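Mandelate racemase/muconate lactonizing enzyme (Roseovarius nubinhibens, PDB 2QDD) is of unknown function but probably acts as a magnesium-dependent enzyme of the enolase superfamily, in the mandelate racemase/muconate lactonizing group. Local coordinates at residues Arg84-Val89 against Asp113-Val118; Ala166-Ser171 against Ala178-Ile183; Asn269-Leu274 against Arg278-Phe283; Ala302-Leu307 against Thr346-Pro351. One frame throughout, in Å; residues are numbered along the deposited sequence.

The four contacts follow one another along the chain. None nest or cross. Interaction 1 comes first and closes a mostly helical loop of 23 residues in the N-terminal domain. Interactions 2, 3 and 4 lie in the barrel domain. Interaction 2 packs strand 163-167 and its following loop against helix 173-185. Interaction 3 spans the glycine turn between helices 268-271 and 274-287; only three residues separate its segments. Interaction 4 closes a longer loop of 38 residues and brings the segment after strand 344-345 onto helix 300-311. Pro351 of interaction 4 touches Gly116 of interaction 1, and Ala305 touches Leu274 of interaction 3. Interaction 2 stands apart, its centre about 44 Å from that of interaction 1.

Interaction 1 of 4, residues Arg84-Val89 against Asp113-Val118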
loop_
_atom_site.group_PDB
_atom_site.type_symbol
_atom_site.label_atom_id
_atom_site.label_comp_id
_atom_site.label_asym_id
_atom_site.label_seq_id
_atom_site.Cartn_x
_atom_site.Cartn_y
_atom_site.Cartn_z
ATOM N N ARG A 84 -39.747 8.508 -19.516
ATOM C CA ARG A 84 -39.165 9.769 -19.060
ATOM C C ARG A 84 -38.332 9.583 -17.794
ATOM O O ARG A 84 -37.367 10.320 -17.569
ATOM C CB ARG A 84 -40.261 10.809 -18.811
ATOM C CG ARG A 84 -41.017 11.238 -20.070
ATOM C CD ARG A 84 -42.251 12.069 -19.739
ATOM N NE ARG A 84 -43.198 11.335 -18.900
ATOM C CZ ARG A 84 -44.304 11.851 -18.370
ATOM N NH1 ARG A 84 -44.637 13.120 -18.595
ATOM N NH2 ARG A 84 -45.084 11.091 -17.609
ATOM N N SER A 85 -38.722 8.609 -16.970
ATOM C CA SER A 85 -37.988 8.253 -15.760
ATOM C C SER A 85 -36.807 7.346 -16.095
ATOM O O SER A 85 -36.904 6.124 -15.983
ATOM C CB SER A 85 -38.919 7.556 -14.764
ATOM O OG SER A 85 -39.824 8.477 -14.176
ATOM N N LEU A 86 -35.699 7.959 -16.509
ATOM C CA LEU A 86 -34.627 7.262 -17.227
ATOM C C LEU A 86 -33.771 6.359 -16.343
ATOM O O LEU A 86 -33.457 5.232 -16.731
ATOM C CB LEU A 86 -33.728 8.259 -17.951
ATOM C CG LEU A 86 -34.083 8.508 -19.409
ATOM C CD1 LEU A 86 -33.484 9.815 -19.840
ATOM C CD2 LEU A 86 -33.547 7.375 -20.262
ATOM N N ASP A 87 -33.402 6.858 -15.162
ATOM C CA ASP A 87 -32.680 6.064 -14.177
ATOM C C ASP A 87 -33.495 4.853 -13.743
ATOM O O ASP A 87 -32.941 3.772 -13.552
ATOM C CB ASP A 87 -32.294 6.909 -12.962
ATOM C CG ASP A 87 -31.257 7.977 -13.286
ATOM O OD1 ASP A 87 -30.226 7.664 -13.922
ATOM O OD2 ASP A 87 -31.471 9.142 -12.892
ATOM N N HIS A 88 -34.808 5.037 -13.605
ATOM C CA HIS A 88 -35.721 3.941 -13.273
ATOM C C HIS A 88 -35.796 2.858 -14.352
ATOM O O HIS A 88 -35.796 1.672 -14.035
ATOM C CB HIS A 88 -37.119 4.474 -12.974
ATOM C CG HIS A 88 -38.153 3.402 -12.843
ATOM N ND1 HIS A 88 -38.226 2.574 -11.744
ATOM C CD2 HIS A 88 -39.153 3.019 -13.672
ATOM C CE1 HIS A 88 -39.230 1.729 -11.900
ATOM N NE2 HIS A 88 -39.808 1.979 -13.062
ATOM N N VAL A 89 -35.861 3.276 -15.616
ATOM C CA VAL A 89 -35.842 2.359 -16.755
ATOM C C VAL A 89 -34.563 1.514 -16.752
ATOM O O VAL A 89 -34.620 0.297 -16.957
ATOM C CB VAL A 89 -36.036 3.124 -18.104
ATOM C CG1 VAL A 89 -35.684 2.254 -19.318
ATOM C CG2 VAL A 89 -37.466 3.625 -18.222
ATOM N N ASP A 113 -34.315 9.839 -26.548
ATOM C CA ASP A 113 -35.039 10.400 -27.697
ATOM C C ASP A 113 -36.456 10.875 -27.356
ATOM O O ASP A 113 -36.824 11.997 -27.699
ATOM C CB ASP A 113 -35.085 9.368 -28.830
ATOM C CG ASP A 113 -35.392 9.984 -30.196
ATOM O OD1 ASP A 113 -35.437 11.230 -30.336
ATOM O OD2 ASP A 113 -35.583 9.199 -31.148
ATOM N N ILE A 114 -37.223 10.026 -26.667
ATOM C CA ILE A 114 -38.576 10.358 -26.196
ATOM C C ILE A 114 -38.564 11.532 -25.211
ATOM O O ILE A 114 -39.335 12.489 -25.371
ATOM C CB ILE A 114 -39.294 9.120 -25.578
ATOM C CG1 ILE A 114 -39.631 8.093 -26.666
ATOM C CG2 ILE A 114 -40.572 9.519 -24.828
ATOM C CD1 ILE A 114 -39.843 6.681 -26.138
ATOM N N LEU A 115 -37.679 11.462 -24.216
ATOM C CA LEU A 115 -37.514 12.533 -23.228
ATOM C C LEU A 115 -37.154 13.887 -23.853
ATOM O O LEU A 115 -37.679 14.923 -23.442
ATOM C CB LEU A 115 -36.475 12.154 -22.167
ATOM C CG LEU A 115 -36.264 13.237 -21.098
ATOM C CD1 LEU A 115 -37.430 13.302 -20.119
ATOM C CD2 LEU A 115 -34.942 13.107 -20.382
ATOM N N GLY A 116 -36.271 13.866 -24.847
ATOM C CA GLY A 116 -35.918 15.066 -25.589
ATOM C C GLY A 116 -37.070 15.703 -26.352
ATOM O O GLY A 116 -37.198 16.926 -26.368
ATOM N N GLN A 117 -37.904 14.869 -26.973
ATOM C CA GLN A 117 -39.097 15.327 -27.692
ATOM C C GLN A 117 -40.164 15.888 -26.761
ATOM O O GLN A 117 -40.771 16.915 -27.061
ATOM C CB GLN A 117 -39.682 14.193 -28.529
ATOM C CG GLN A 117 -38.845 13.823 -29.738
ATOM C CD GLN A 117 -39.327 12.552 -30.408
ATOM O OE1 GLN A 117 -40.456 12.483 -30.892
ATOM N NE2 GLN A 117 -38.471 11.539 -30.438
ATOM N N VAL A 118 -40.371 15.210 -25.632
ATOM C CA VAL A 118 -41.308 15.631 -24.585
ATOM C C VAL A 118 -40.908 16.973 -23.946
ATOM O O VAL A 118 -41.767 17.818 -23.666
ATOM C CB VAL A 118 -41.476 14.497 -23.522
ATOM C CG1 VAL A 118 -41.931 15.025 -22.166
ATOM C CG2 VAL A 118 -42.435 13.425 -24.033
#
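The guanidinium of Arg84 is held by Asp82, whose OD2 forms a salt bridge with NH2. The rest of the Arg84 chain lies against helix 101-119. CG of Arg84 is anti to its own carbonyl carbon (chi1 -65°). This turns the chain across the side chain of Leu115 at about a right angle, with Arg84 CB 4.0 Å from Leu115 CD1. The same methyl carbon, Leu115 CD1, lies 3.9 Å from the carbonyl O of Arg84. Further out, Arg84 CD rests on Val118 CG1 at 3.8 Å, again with the side chains nearly perpendicular. The chain then bends at chi3 (-60°). The other methyl of Leu115 serves the next residue pair: Leu115 CD2 meets Leu86 CD1 at 3.6 Å. The two branches of one leucine therefore contact residues before and after the N-cap, Ser85. The methylenes of Arg84 extend the apolar surface, while its charge is met by Asp82. Leu121 of a second subunit also packs on Arg84. Within the N-terminal domain, the contact sets the start of helix 86-96 against helix 101-119. Ile114 touches strand 29-42, and Leu86 also reaches Thr275 on helix 274-287.

Interaction 2 of 4, residues Ala166-Ser171 against Ala178-Ile183; sequences AKIGGS and ARIEAI
This contact lies within a beta-alpha-beta unit of the barrel, formed by strand 163-167, helix 173-185 and strand 192-196. It packs the end of the first strand and its loop against the helix. Ile168 stands at the centre and uses two branches. Its CG1 sits between the backbone N and the carbonyl carbon (chi1 57°). This sends CD1 to Ile180, where Ile168 CD1 and Ile180 CD1 are 3.7 Å apart and the side chains cross at about a right angle. CG2 leaves on the Arg179 side. It lies 4.0 Å from CD of Arg179, whose extended chain slides past Ile168 in the opposite direction. Ala166 CB adds a contact of 4.0 Å with Ile183 CD1. An alanine in place of Ile168 is likely to leave a gap between Ile180 and the arginine methylenes, with Arg179 freer to shift. The guanidinium of Arg179 turns an edge to Gly169 O, in plane, but NH1 is 3.7 Å from that oxygen. The main partner of NH1 is Asp176, by a salt bridge, and Asp176 OD1 also accepts from Gly169 N. On the other side of the strand, Lys167 NZ pairs with Asp196, a magnesium-binding residue. A helix packed outside a strand whose end faces the metal site is characteristic of the enolase-superfamily barrel.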
loop_
_atom_site.group_PDB
_atom_site.type_symbol
_atom_site.label_atom_id
_atom_site.label_comp_id
_atom_site.label_asym_id
_atom_site.label_seq_id
_atom_site.Cartn_x
_atom_site.Cartn_y
_atom_site.Cartn_z
ATOM N N ALA A 166 -3.613 5.639 -35.796
ATOM C CA ALA A 166 -2.718 4.710 -36.475
ATOM C C ALA A 166 -2.779 3.328 -35.834
ATOM O O ALA A 166 -2.500 3.167 -34.645
ATOM C CB ALA A 166 -1.296 5.245 -36.465
ATOM N N LYS A 167 -3.151 2.333 -36.630
ATOM C CA LYS A 167 -3.371 0.979 -36.127
ATOM C C LYS A 167 -2.076 0.171 -36.193
ATOM O O LYS A 167 -1.584 -0.147 -37.278
ATOM C CB LYS A 167 -4.489 0.282 -36.908
ATOM C CG LYS A 167 -5.727 1.131 -37.149
ATOM C CD LYS A 167 -6.685 1.098 -35.973
ATOM C CE LYS A 167 -7.670 2.259 -36.043
ATOM N NZ LYS A 167 -8.557 2.302 -34.846
ATOM N N ILE A 168 -1.519 -0.136 -35.025
ATOM C CA ILE A 168 -0.295 -0.929 -34.918
ATOM C C ILE A 168 -0.561 -2.189 -34.093
ATOM O O ILE A 168 -1.707 -2.463 -33.727
ATOM C CB ILE A 168 0.875 -0.115 -34.310
ATOM C CG1 ILE A 168 0.496 0.436 -32.932
ATOM C CG2 ILE A 168 1.312 1.007 -35.259
ATOM C CD1 ILE A 168 1.673 0.763 -32.063
ATOM N N GLY A 169 0.490 -2.957 -33.810
ATOM C CA GLY A 169 0.363 -4.182 -33.019
ATOM C C GLY A 169 0.735 -5.438 -33.786
ATOM O O GLY A 169 1.052 -5.382 -34.977
ATOM N N GLY A 170 0.685 -6.575 -33.098
ATOM C CA GLY A 170 1.393 -7.781 -33.525
ATOM C C GLY A 170 2.609 -8.044 -32.655
ATOM O O GLY A 170 3.118 -7.133 -31.995
ATOM N N SER A 171 3.082 -9.288 -32.659
ATOM C CA SER A 171 4.151 -9.717 -31.748
ATOM C C SER A 171 5.568 -9.601 -32.336
ATOM O O SER A 171 6.518 -10.178 -31.797
ATOM C CB SER A 171 3.883 -11.131 -31.208
ATOM O OG SER A 171 3.539 -12.035 -32.246
ATOM N N ALA A 178 9.649 0.857 -35.736
ATOM C CA ALA A 178 9.846 1.582 -37.001
ATOM C C ALA A 178 8.592 2.303 -37.501
ATOM O O ALA A 178 8.696 3.363 -38.117
ATOM C CB ALA A 178 10.386 0.647 -38.075
ATOM N N ARG A 179 7.421 1.723 -37.236
ATOM C CA ARG A 179 6.136 2.376 -37.497
ATOM C C ARG A 179 5.933 3.619 -36.636
ATOM O O ARG A 179 5.631 4.695 -37.153
ATOM C CB ARG A 179 4.978 1.408 -37.253
ATOM C CG ARG A 179 4.633 0.532 -38.436
ATOM C CD ARG A 179 3.695 -0.577 -38.009
ATOM N NE ARG A 179 3.812 -1.744 -38.877
ATOM C CZ ARG A 179 3.407 -2.969 -38.556
ATOM N NH1 ARG A 179 2.846 -3.209 -37.376
ATOM N NH2 ARG A 179 3.562 -3.959 -39.422
ATOM N N ILE A 180 6.097 3.455 -35.325
ATOM C CA ILE A 180 5.882 4.535 -34.369
ATOM C C ILE A 180 6.811 5.718 -34.656
ATOM O O ILE A 180 6.355 6.859 -34.725
ATOM C CB ILE A 180 6.011 4.036 -32.898
ATOM C CG1 ILE A 180 4.778 3.217 -32.495
ATOM C CG2 ILE A 180 6.157 5.197 -31.936
ATOM C CD1 ILE A 180 5.022 2.280 -31.332
ATOM N N GLU A 181 8.097 5.434 -34.865
ATOM C CA GLU A 181 9.096 6.492 -35.032
ATOM C C GLU A 181 8.985 7.257 -36.352
ATOM O O GLU A 181 9.329 8.436 -36.409
ATOM C CB GLU A 181 10.521 5.964 -34.828
ATOM C CG GLU A 181 10.825 5.474 -33.413
ATOM C CD GLU A 181 11.200 6.580 -32.427
ATOM O OE1 GLU A 181 12.290 6.480 -31.818
ATOM O OE2 GLU A 181 10.411 7.533 -32.236
ATOM N N ALA A 182 8.497 6.592 -37.399
ATOM C CA ALA A 182 8.250 7.254 -38.681
ATOM C C ALA A 182 7.015 8.152 -38.629
ATOM O O ALA A 182 7.068 9.309 -39.052
ATOM C CB ALA A 182 8.126 6.231 -39.809
ATOM N N ILE A 183 5.919 7.609 -38.101
ATOM C CA ILE A 183 4.620 8.291 -38.055
ATOM C C ILE A 183 4.650 9.528 -37.146
ATOM O O ILE A 183 4.092 10.580 -37.490
ATOM C CB ILE A 183 3.489 7.306 -37.631
ATOM C CG1 ILE A 183 3.149 6.352 -38.780
ATOM C CG2 ILE A 183 2.239 8.042 -37.192
ATOM C CD1 ILE A 183 2.271 5.190 -38.367
#

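Interaction 3 of 4, residues Asn269-Leu274 against Arg278-Phe283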
loop_
_atom_site.group_PDB
_atom_site.type_symbol
_atom_site.label_atom_id
_atom_site.label_comp_id
_atom_site.label_asym_id
_atom_site.label_seq_id
_atom_site.Cartn_x
_atom_site.Cartn_y
_atom_site.Cartn_z
ATOM N N ASN A 269 -22.554 1.398 -26.436
ATOM C CA ASN A 269 -22.782 -0.038 -26.606
ATOM C C ASN A 269 -21.904 -0.942 -25.735
ATOM O O ASN A 269 -22.274 -2.076 -25.453
ATOM C CB ASN A 269 -22.710 -0.452 -28.081
ATOM C CG ASN A 269 -23.543 -1.708 -28.384
ATOM O OD1 ASN A 269 -23.006 -2.805 -28.519
ATOM N ND2 ASN A 269 -24.858 -1.543 -28.478
ATOM N N ARG A 270 -20.750 -0.438 -25.304
ATOM C CA ARG A 270 -19.941 -1.119 -24.290
ATOM C C ARG A 270 -20.464 -0.915 -22.859
ATOM O O ARG A 270 -20.481 -1.858 -22.061
ATOM C CB ARG A 270 -18.465 -0.723 -24.407
ATOM C CG ARG A 270 -17.545 -1.383 -23.381
ATOM C CD ARG A 270 -16.047 -1.199 -23.672
ATOM N NE ARG A 270 -15.677 0.093 -24.262
ATOM C CZ ARG A 270 -15.577 1.250 -23.605
ATOM N NH1 ARG A 270 -15.837 1.327 -22.308
ATOM N NH2 ARG A 270 -15.212 2.346 -24.258
ATOM N N VAL A 271 -20.901 0.303 -22.539
ATOM C CA VAL A 271 -21.236 0.653 -21.151
ATOM C C VAL A 271 -22.722 0.582 -20.802
ATOM O O VAL A 271 -23.085 0.637 -19.623
ATOM C CB VAL A 271 -20.627 2.019 -20.713
ATOM C CG1 VAL A 271 -19.119 2.031 -20.947
ATOM C CG2 VAL A 271 -21.298 3.187 -21.441
ATOM N N GLY A 272 -23.579 0.468 -21.817
ATOM C CA GLY A 272 -25.000 0.214 -21.591
ATOM C C GLY A 272 -25.921 1.397 -21.773
ATOM O O GLY A 272 -26.998 1.450 -21.176
ATOM N N GLY A 273 -25.511 2.342 -22.611
ATOM C CA GLY A 273 -26.387 3.443 -22.985
ATOM C C GLY A 273 -25.847 4.806 -22.619
ATOM O O GLY A 273 -24.693 4.942 -22.221
ATOM N N LEU A 274 -26.705 5.809 -22.756
ATOM C CA LEU A 274 -26.336 7.202 -22.601
ATOM C C LEU A 274 -26.348 7.597 -21.129
ATOM O O LEU A 274 -25.538 8.420 -20.701
ATOM C CB LEU A 274 -27.333 8.069 -23.372
ATOM C CG LEU A 274 -26.921 9.031 -24.485
ATOM C CD1 LEU A 274 -25.581 8.685 -25.142
ATOM C CD2 LEU A 274 -28.038 9.074 -25.522
ATOM N N ARG A 278 -22.970 8.940 -19.548
ATOM C CA ARG A 278 -22.930 10.281 -18.940
ATOM C C ARG A 278 -22.305 10.303 -17.539
ATOM O O ARG A 278 -21.520 11.207 -17.221
ATOM C CB ARG A 278 -24.336 10.891 -18.889
ATOM C CG ARG A 278 -24.402 12.319 -18.366
ATOM C CD ARG A 278 -25.375 12.421 -17.206
ATOM N NE ARG A 278 -26.415 13.418 -17.449
ATOM C CZ ARG A 278 -27.695 13.263 -17.116
ATOM N NH1 ARG A 278 -28.569 14.225 -17.378
ATOM N NH2 ARG A 278 -28.107 12.147 -16.522
ATOM N N GLN A 279 -22.655 9.320 -16.708
ATOM C CA GLN A 279 -22.037 9.166 -15.385
ATOM C C GLN A 279 -20.519 8.984 -15.462
ATOM O O GLN A 279 -19.777 9.607 -14.701
ATOM C CB GLN A 279 -22.667 8.012 -14.587
ATOM C CG GLN A 279 -22.194 7.997 -13.116
ATOM C CD GLN A 279 -22.444 6.693 -12.360
ATOM O OE1 GLN A 279 -22.464 6.689 -11.127
ATOM N NE2 GLN A 279 -22.619 5.589 -13.085
ATOM N N ILE A 280 -20.076 8.138 -16.389
ATOM C CA ILE A 280 -18.653 7.947 -16.695
ATOM C C ILE A 280 -17.972 9.222 -17.216
ATOM O O ILE A 280 -16.863 9.564 -16.788
ATOM C CB ILE A 280 -18.465 6.771 -17.682
ATOM C CG1 ILE A 280 -18.903 5.469 -17.012
ATOM C CG2 ILE A 280 -17.012 6.667 -18.171
ATOM C CD1 ILE A 280 -19.316 4.396 -17.983
ATOM N N ARG A 281 -18.653 9.923 -18.118
ATOM C CA ARG A 281 -18.176 11.199 -18.654
ATOM C C ARG A 281 -17.932 12.218 -17.547
ATOM O O ARG A 281 -16.877 12.856 -17.504
ATOM C CB ARG A 281 -19.179 11.765 -19.668
ATOM C CG ARG A 281 -18.624 12.905 -20.534
ATOM C CD ARG A 281 -18.882 14.290 -19.935
ATOM N NE ARG A 281 -20.292 14.546 -19.606
ATOM C CZ ARG A 281 -21.191 15.022 -20.463
ATOM N NH1 ARG A 281 -20.848 15.273 -21.720
ATOM N NH2 ARG A 281 -22.440 15.245 -20.067
ATOM N N ASP A 282 -18.924 12.370 -16.675
ATOM C CA ASP A 282 -18.864 13.283 -15.545
ATOM C C ASP A 282 -17.780 12.901 -14.534
ATOM O O ASP A 282 -17.122 13.775 -13.969
ATOM C CB ASP A 282 -20.230 13.338 -14.849
ATOM C CG ASP A 282 -21.287 14.103 -15.662
ATOM O OD1 ASP A 282 -20.973 14.658 -16.747
ATOM O OD2 ASP A 282 -22.444 14.154 -15.197
ATOM N N PHE A 283 -17.609 11.600 -14.306
ATOM C CA PHE A 283 -16.493 11.097 -13.510
ATOM C C PHE A 283 -15.151 11.501 -14.125
ATOM O O PHE A 283 -14.272 11.991 -13.418
ATOM C CB PHE A 283 -16.571 9.573 -13.331
ATOM C CG PHE A 283 -15.422 8.999 -12.543
ATOM C CD1 PHE A 283 -14.407 8.295 -13.179
ATOM C CD2 PHE A 283 -15.355 9.166 -11.167
ATOM C CE1 PHE A 283 -13.340 7.770 -12.461
ATOM C CE2 PHE A 283 -14.291 8.643 -10.438
ATOM C CZ PHE A 283 -13.284 7.945 -11.085
#
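Ile280 and Val271 meet because each directs a branch at the other. In Ile280, CG1 lies anti to the carbonyl carbon (chi1 -65°) and the chain runs on extended to CD1. In Val271, CG1 is likewise anti to its carbonyl carbon (chi1 -54°). The side chains approach tip to tip. Ile280 CD1 lies 3.8 Å from Val271 CG1, and the same methyl is also 3.8 Å from Val271 CB. One isoleucine tip thus rests on the branch point of the valine. Ile280 also touches Phe249 and His252 of helix 249-258, and Ile266 of strand 263-266. The second link is a backbone bond in the first turn of helix 274-287. Arg278 N donates to Leu274 O at 2.9 Å, with an N-H...O angle of 152°. Arg278 CB packs close to the same carbonyl, 3.3 Å from Leu274 O, before the arginine chain leads away. Leu274 N is taken up by Asp108 OD2, so both backbone polar groups of Leu274 have partners. Gly272 and Gly273 make the turn between the helices, both with positive phi. Next to Val271, Arg270 NH2 pairs with Asp243, a magnesium-binding residue. A short helix at the end of strand 263-266, leading into the outer helix before strand 290-293, belongs to the beta-alpha-beta build of the enolase-superfamily barrel, whose magnesium-binding residues here sit at the ends of strands 192-196, 218-220 and 240-242.

Interaction 4 of 4, residues Ala302-Leu307 against Thr346-Pro351; sequences ADTAAL and TPPSAP
Thr304 and Leu307 lie one helical turn apart and set methyls against two successive prolines, Pro348 and Pro347. The helix, 300-311, belongs to the (beta/alpha)7-beta barrel of the enolase superfamily. The prolines follow the short strand 344-345, which pairs antiparallel with strand 135-141, in the loop that leads back to strand 367-370 in the sheet of the N-terminal domain. Thr304 has its CG2 anti to the backbone N, beside the carbonyl carbon, and OG1 on the backbone N side (chi1 -58°). The methyl is thereby presented to the ring of Pro348, and the two side chains meet at a slant. Thr304 CG2 touches Pro348 CD at 3.6 Å, and Pro348 CG is a little further off at 4.1 Å. The hydroxyl of Thr304 has partners elsewhere, in Ala300 O and Ala338 N. The polar and apolar branches of this threonine thus serve separate neighbours. Pro347 directs its ring at the helix, where it also packs on His308 and Ala311. Trp124, from helix 123-126, touches Pro347 too and makes a weak hydrogen bond to Pro348 O. The contact is apolar across the two segments. Leu307 meets the loop with one branch. Its CD2 lies 3.8 Å from the ring carbon Pro347 CD and 3.8 Å from Thr346 C. It sits over the face of the Thr346-Pro347 peptide, with Leu307 CD2 almost directly above Pro347 N at 3.6 Å.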
loop_
_atom_site.group_PDB
_atom_site.type_symbol
_atom_site.label_atom_id
_atom_site.label_comp_id
_atom_site.label_asym_id
_atom_site.label_seq_id
_atom_site.Cartn_x
_atom_site.Cartn_y
_atom_site.Cartn_z
ATOM N N ALA A 302 -26.624 5.594 -34.177
ATOM C CA ALA A 302 -25.683 5.431 -33.057
ATOM C C ALA A 302 -24.607 6.525 -32.978
ATOM O O ALA A 302 -24.299 7.009 -31.889
ATOM C CB ALA A 302 -25.032 4.046 -33.104
ATOM N N ASP A 303 -24.052 6.907 -34.131
ATOM C CA ASP A 303 -23.034 7.959 -34.223
ATOM C C ASP A 303 -23.501 9.313 -33.702
ATOM O O ASP A 303 -22.721 10.036 -33.087
ATOM C CB ASP A 303 -22.552 8.112 -35.661
ATOM C CG ASP A 303 -21.687 6.959 -36.111
ATOM O OD1 ASP A 303 -21.027 6.331 -35.253
ATOM O OD2 ASP A 303 -21.664 6.680 -37.330
ATOM N N THR A 304 -24.774 9.634 -33.942
ATOM C CA THR A 304 -25.392 10.888 -33.500
ATOM C C THR A 304 -25.622 10.904 -32.002
ATOM O O THR A 304 -25.379 11.922 -31.350
ATOM C CB THR A 304 -26.727 11.138 -34.239
ATOM O OG1 THR A 304 -26.475 11.165 -35.647
ATOM C CG2 THR A 304 -27.366 12.450 -33.830
ATOM N N ALA A 305 -26.085 9.775 -31.467
ATOM C CA ALA A 305 -26.283 9.591 -30.025
ATOM C C ALA A 305 -25.035 9.895 -29.198
ATOM O O ALA A 305 -25.092 10.636 -28.216
ATOM C CB ALA A 305 -26.773 8.185 -29.747
ATOM N N ALA A 306 -23.909 9.334 -29.622
ATOM C CA ALA A 306 -22.641 9.513 -28.929
ATOM C C ALA A 306 -22.036 10.898 -29.152
ATOM O O ALA A 306 -21.332 11.417 -28.285
ATOM C CB ALA A 306 -21.672 8.437 -29.347
ATOM N N LEU A 307 -22.321 11.495 -30.309
ATOM C CA LEU A 307 -21.849 12.845 -30.629
ATOM C C LEU A 307 -22.559 13.940 -29.841
ATOM O O LEU A 307 -21.987 14.999 -29.603
ATOM C CB LEU A 307 -21.931 13.129 -32.131
ATOM C CG LEU A 307 -20.824 14.062 -32.631
ATOM C CD1 LEU A 307 -19.719 13.289 -33.321
ATOM C CD2 LEU A 307 -21.384 15.124 -33.541
ATOM N N THR A 346 -21.251 18.028 -36.315
ATOM C CA THR A 346 -22.094 18.816 -35.418
ATOM C C THR A 346 -23.323 17.956 -35.148
ATOM O O THR A 346 -23.862 17.357 -36.081
ATOM C CB THR A 346 -22.519 20.153 -36.096
ATOM O OG1 THR A 346 -21.355 20.895 -36.482
ATOM C CG2 THR A 346 -23.358 21.018 -35.171
ATOM N N PRO A 347 -23.757 17.865 -33.871
ATOM C CA PRO A 347 -25.021 17.177 -33.601
ATOM C C PRO A 347 -26.208 18.055 -34.012
ATOM O O PRO A 347 -26.070 19.275 -34.052
ATOM C CB PRO A 347 -24.988 16.982 -32.083
ATOM C CG PRO A 347 -24.167 18.117 -31.574
ATOM C CD PRO A 347 -23.130 18.377 -32.632
ATOM N N PRO A 348 -27.360 17.442 -34.341
ATOM C CA PRO A 348 -28.622 18.172 -34.525
ATOM C C PRO A 348 -29.072 18.964 -33.294
ATOM O O PRO A 348 -28.695 18.629 -32.168
ATOM C CB PRO A 348 -29.627 17.057 -34.823
ATOM C CG PRO A 348 -28.803 15.949 -35.379
ATOM C CD PRO A 348 -27.525 16.003 -34.611
ATOM N N SER A 349 -29.874 20.003 -33.523
ATOM C CA SER A 349 -30.464 20.791 -32.439
ATOM C C SER A 349 -31.981 20.624 -32.311
ATOM O O SER A 349 -32.609 21.234 -31.443
ATOM C CB SER A 349 -30.094 22.261 -32.596
ATOM O OG SER A 349 -28.698 22.434 -32.438
ATOM N N ALA A 350 -32.552 19.790 -33.180
ATOM C CA ALA A 350 -33.929 19.306 -33.055
ATOM C C ALA A 350 -34.139 18.607 -31.706
ATOM O O ALA A 350 -33.206 17.991 -31.192
ATOM C CB ALA A 350 -34.234 18.347 -34.201
ATOM N N PRO A 351 -35.351 18.716 -31.118
ATOM C CA PRO A 351 -35.703 17.965 -29.904
ATOM C C PRO A 351 -35.418 16.461 -29.972
ATOM O O PRO A 351 -35.617 15.827 -31.011
ATOM C CB PRO A 351 -37.203 18.210 -29.770
ATOM C CG PRO A 351 -37.407 19.540 -30.384
ATOM C CD PRO A 351 -36.462 19.587 -31.549
#